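Local structure of uncharacterized protein (Corynebacterium diphtheriae NCTC 13129, 3B4Q) at residues Thr39-Ile51 and Ile66-Phe80. The protein is of unknown function, but probably forms the C-terminal domain of a resuscitation-promoting factor Rpf1-like protein. Residues are numbered along the deposited sequence; the frame is centred on the assembly and turned at random.
Sequences TEELAVDALYNAI and IEAFYQANRTNFNGF
Y48 lays one face of its ring over Y70 in an offset stack, centroids 4.0 Å apart and planes only 7° from parallel. R74 covers the other face of Y70, its CD lying over the ring centre, so the tyrosine is sandwiched between aromatic and aliphatic surfaces. At the rim the Y70 hydroxyl donates to D45 OD1 (OH to OD1 2.8 Å), reaching that oxygen from well above the carboxylate plane. D45 and R74 stay too far apart for a salt bridge; one water accepts from R74 NE and donates to D45 OD1 and R74 O, which links the two charges indirectly.

Deeper in, V44 CG1 sits over the face of F80, 3.9 Å from the ring centroid, a CH-pi contact, while CG1 also meets the edge of Y70. F77 enters as a knob among E40, A43, V44 and L47, and F80 among V44, L47, Y48 and I51. E40 OE2 accepts from F77 N at 2.9 Å, next to the N-cap N76, and probably favours that helix start electrostatically.

Residues 66-72 run antiparallel to residues 39-51, and the chain then enters helix 77-83, whose F77 also reaches V25 of helix 19-35, while L47 touches I88 of helix 85-91.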
# COMPACT_ATOMS: atom_id res chain seq x y z
N THR A 39 11.29 3.19 0.02
CA THR A 39 10.28 2.58 0.90
C THR A 39 8.85 2.84 0.45
O THR A 39 8.03 1.92 0.41
CB THR A 39 10.49 3.06 2.36
OG1 THR A 39 11.81 2.67 2.78
CG2 THR A 39 9.47 2.45 3.30
N GLU A 40 8.54 4.09 0.15
CA GLU A 40 7.18 4.44 -0.23
C GLU A 40 6.80 3.75 -1.54
O GLU A 40 5.70 3.22 -1.67
CB GLU A 40 7.01 5.96 -0.26
CG GLU A 40 6.99 6.51 1.15
CD GLU A 40 6.44 7.90 1.25
OE1 GLU A 40 7.01 8.69 2.03
OE2 GLU A 40 5.43 8.21 0.57
N GLU A 41 7.70 3.75 -2.50
CA GLU A 41 7.39 3.14 -3.79
C GLU A 41 7.16 1.62 -3.62
O GLU A 41 6.22 1.04 -4.20
CB GLU A 41 8.52 3.41 -4.77
CG GLU A 41 8.36 2.73 -6.07
CD GLU A 41 9.38 3.20 -7.09
OE1 GLU A 41 9.90 4.34 -6.94
OE2 GLU A 41 9.64 2.44 -8.05
N LEU A 42 8.04 0.96 -2.85
CA LEU A 42 7.88 -0.46 -2.63
C LEU A 42 6.58 -0.77 -1.88
O LEU A 42 5.87 -1.74 -2.18
CB LEU A 42 9.09 -1.04 -1.88
CG LEU A 42 10.09 -1.98 -2.57
CD1 LEU A 42 10.63 -2.88 -1.50
CD2 LEU A 42 9.44 -2.85 -3.64
N ALA A 43 6.26 0.06 -0.88
CA ALA A 43 5.02 -0.15 -0.13
C ALA A 43 3.76 0.05 -1.00
O ALA A 43 2.78 -0.70 -0.89
CB ALA A 43 4.98 0.75 1.10
N VAL A 44 3.77 1.07 -1.85
CA VAL A 44 2.66 1.24 -2.81
C VAL A 44 2.54 -0.02 -3.70
O VAL A 44 1.44 -0.58 -3.86
CB VAL A 44 2.84 2.53 -3.68
CG1 VAL A 44 1.85 2.52 -4.87
CG2 VAL A 44 2.71 3.80 -2.79
N ASP A 45 3.66 -0.48 -4.27
CA ASP A 45 3.61 -1.69 -5.12
C ASP A 45 3.06 -2.93 -4.36
O ASP A 45 2.24 -3.68 -4.88
CB ASP A 45 4.98 -2.01 -5.68
CG ASP A 45 5.48 -0.99 -6.72
OD1 ASP A 45 4.67 -0.15 -7.21
OD2 ASP A 45 6.70 -1.06 -7.08
N ALA A 46 3.56 -3.14 -3.14
CA ALA A 46 3.15 -4.30 -2.32
C ALA A 46 1.65 -4.22 -1.99
O ALA A 46 0.92 -5.23 -2.08
CB ALA A 46 3.98 -4.38 -1.05
N LEU A 47 1.16 -3.03 -1.64
CA LEU A 47 -0.24 -2.91 -1.28
C LEU A 47 -1.13 -3.05 -2.54
O LEU A 47 -2.19 -3.72 -2.52
CB LEU A 47 -0.49 -1.59 -0.56
CG LEU A 47 -1.93 -1.31 -0.09
CD1 LEU A 47 -2.48 -2.56 0.65
CD2 LEU A 47 -1.95 -0.08 0.73
N TYR A 48 -0.72 -2.43 -3.65
CA TYR A 48 -1.46 -2.59 -4.87
C TYR A 48 -1.54 -4.09 -5.22
O TYR A 48 -2.60 -4.64 -5.58
CB TYR A 48 -0.80 -1.80 -5.99
CG TYR A 48 -1.53 -1.88 -7.32
CD1 TYR A 48 -2.86 -1.49 -7.40
CD2 TYR A 48 -0.90 -2.34 -8.46
CE1 TYR A 48 -3.57 -1.54 -8.58
CE2 TYR A 48 -1.61 -2.39 -9.68
CZ TYR A 48 -2.95 -1.99 -9.70
OH TYR A 48 -3.71 -2.01 -10.84
N ASN A 49 -0.42 -4.79 -5.08
CA ASN A 49 -0.46 -6.20 -5.40
C ASN A 49 -1.38 -6.96 -4.47
O ASN A 49 -2.11 -7.84 -4.94
CB ASN A 49 0.93 -6.81 -5.41
CG ASN A 49 0.92 -8.21 -5.99
OD1 ASN A 49 0.57 -8.42 -7.15
ND2 ASN A 49 1.28 -9.19 -5.16
N ALA A 50 -1.38 -6.61 -3.18
CA ALA A 50 -2.24 -7.30 -2.21
C ALA A 50 -3.72 -7.15 -2.58
O ALA A 50 -4.51 -8.09 -2.45
CB ALA A 50 -2.01 -6.75 -0.79
N ILE A 51 -4.08 -5.96 -3.02
CA ILE A 51 -5.45 -5.69 -3.47
C ILE A 51 -5.78 -6.60 -4.66
O ILE A 51 -6.85 -7.22 -4.71
CB ILE A 51 -5.63 -4.23 -3.86
CG1 ILE A 51 -5.46 -3.34 -2.60
CG2 ILE A 51 -7.01 -4.04 -4.58
CD1 ILE A 51 -5.22 -1.84 -2.87
N ILE A 66 -9.06 1.76 -9.07
CA ILE A 66 -7.90 1.40 -8.22
C ILE A 66 -6.58 1.49 -9.00
O ILE A 66 -5.57 2.04 -8.50
CB ILE A 66 -8.07 0.05 -7.54
CG1 ILE A 66 -9.37 0.04 -6.74
CG2 ILE A 66 -6.89 -0.22 -6.57
CD1 ILE A 66 -9.68 -1.31 -6.13
N GLU A 67 -6.59 0.98 -10.23
CA GLU A 67 -5.46 1.13 -11.13
C GLU A 67 -5.10 2.59 -11.32
O GLU A 67 -3.93 2.96 -11.34
CB GLU A 67 -5.75 0.45 -12.50
CG GLU A 67 -4.77 0.83 -13.61
CD GLU A 67 -3.42 0.15 -13.47
OE1 GLU A 67 -3.32 -0.81 -12.68
OE2 GLU A 67 -2.45 0.57 -14.16
N ALA A 68 -6.12 3.43 -11.47
CA ALA A 68 -5.86 4.85 -11.72
C ALA A 68 -5.21 5.49 -10.52
O ALA A 68 -4.25 6.24 -10.66
CB ALA A 68 -7.14 5.57 -12.07
N PHE A 69 -5.74 5.18 -9.33
CA PHE A 69 -5.11 5.73 -8.11
C PHE A 69 -3.67 5.22 -7.84
O PHE A 69 -2.84 5.92 -7.27
CB PHE A 69 -6.01 5.54 -6.92
CG PHE A 69 -7.17 6.53 -6.88
CD1 PHE A 69 -6.96 7.89 -7.12
CD2 PHE A 69 -8.46 6.09 -6.59
CE1 PHE A 69 -8.04 8.82 -7.07
CE2 PHE A 69 -9.52 7.00 -6.54
CZ PHE A 69 -9.31 8.37 -6.79
N TYR A 70 -3.39 4.00 -8.28
CA TYR A 70 -2.02 3.50 -8.26
C TYR A 70 -1.15 4.37 -9.16
O TYR A 70 -0.11 4.86 -8.74
CB TYR A 70 -2.01 2.04 -8.71
CG TYR A 70 -0.64 1.42 -8.91
CD1 TYR A 70 0.24 1.23 -7.84
CD2 TYR A 70 -0.24 0.98 -10.18
CE1 TYR A 70 1.49 0.65 -8.05
CE2 TYR A 70 0.98 0.38 -10.38
CZ TYR A 70 1.85 0.22 -9.32
OH TYR A 70 3.09 -0.37 -9.51
N GLN A 71 -1.59 4.58 -10.40
CA GLN A 71 -0.75 5.35 -11.34
C GLN A 71 -0.62 6.82 -10.90
O GLN A 71 0.40 7.48 -11.18
CB GLN A 71 -1.27 5.25 -12.77
CG GLN A 71 -1.27 3.81 -13.29
CD GLN A 71 0.13 3.18 -13.48
OE1 GLN A 71 1.17 3.85 -13.37
NE2 GLN A 71 0.15 1.87 -13.77
N ALA A 72 -1.64 7.32 -10.22
CA ALA A 72 -1.59 8.70 -9.76
C ALA A 72 -0.77 8.88 -8.49
O ALA A 72 -0.54 10.00 -8.07
CB ALA A 72 -2.99 9.25 -9.59
N ASN A 73 -0.38 7.79 -7.82
CA ASN A 73 0.31 7.87 -6.55
C ASN A 73 1.45 6.87 -6.41
O ASN A 73 1.63 6.27 -5.33
CB ASN A 73 -0.72 7.62 -5.44
CG ASN A 73 -1.75 8.72 -5.35
OD1 ASN A 73 -1.49 9.80 -4.78
ND2 ASN A 73 -2.91 8.46 -5.91
N ARG A 74 2.25 6.73 -7.45
CA ARG A 74 3.24 5.65 -7.49
C ARG A 74 4.29 5.81 -6.39
O ARG A 74 4.83 4.82 -5.93
CB ARG A 74 3.91 5.57 -8.88
CG ARG A 74 2.96 5.15 -9.99
CD ARG A 74 2.66 3.65 -9.95
NE ARG A 74 3.88 2.83 -9.98
CZ ARG A 74 4.41 2.34 -11.10
NH1 ARG A 74 3.84 2.57 -12.29
NH2 ARG A 74 5.54 1.61 -11.03
N THR A 75 4.59 7.05 -5.98
CA THR A 75 5.71 7.30 -5.06
C THR A 75 5.22 7.90 -3.76
O THR A 75 6.01 8.25 -2.87
CB THR A 75 6.81 8.24 -5.67
OG1 THR A 75 6.31 9.57 -5.72
CG2 THR A 75 7.18 7.81 -7.06
N ASN A 76 3.90 8.03 -3.64
CA ASN A 76 3.31 8.75 -2.54
C ASN A 76 2.43 7.79 -1.73
O ASN A 76 1.25 7.58 -2.06
CB ASN A 76 2.50 9.94 -3.10
CG ASN A 76 1.74 10.70 -2.03
OD1 ASN A 76 1.84 10.44 -0.80
ND2 ASN A 76 0.93 11.67 -2.50
N PHE A 77 3.02 7.19 -0.70
CA PHE A 77 2.29 6.13 0.03
C PHE A 77 1.00 6.65 0.69
O PHE A 77 -0.09 6.05 0.55
CB PHE A 77 3.13 5.33 1.02
CG PHE A 77 2.34 4.19 1.59
CD1 PHE A 77 2.18 3.00 0.85
CD2 PHE A 77 1.64 4.35 2.78
CE1 PHE A 77 1.40 1.99 1.34
CE2 PHE A 77 0.84 3.32 3.28
CZ PHE A 77 0.72 2.14 2.56
N ASN A 78 1.12 7.74 1.44
CA ASN A 78 -0.07 8.27 2.13
C ASN A 78 -1.15 8.59 1.10
O ASN A 78 -2.32 8.27 1.30
CB ASN A 78 0.29 9.54 2.92
CG ASN A 78 -0.89 10.08 3.65
OD1 ASN A 78 -1.53 11.06 3.21
ND2 ASN A 78 -1.28 9.41 4.70
N GLY A 79 -0.75 9.19 -0.04
CA GLY A 79 -1.74 9.55 -1.05
C GLY A 79 -2.41 8.32 -1.63
O GLY A 79 -3.65 8.29 -1.84
N PHE A 80 -1.61 7.29 -1.88
CA PHE A 80 -2.15 6.05 -2.47
C PHE A 80 -3.13 5.37 -1.51
O PHE A 80 -4.22 4.95 -1.90
CB PHE A 80 -1.00 5.10 -2.79
CG PHE A 80 -1.45 3.73 -3.24
CD1 PHE A 80 -1.98 3.54 -4.51
CD2 PHE A 80 -1.37 2.62 -2.37
CE1 PHE A 80 -2.42 2.28 -4.94
CE2 PHE A 80 -1.80 1.37 -2.80
CZ PHE A 80 -2.33 1.20 -4.10
O HOH W 1 3.59 8.86 2.39
O HOH W 2 5.17 2.53 -7.36
O HOH W 3 7.35 -0.12 -9.53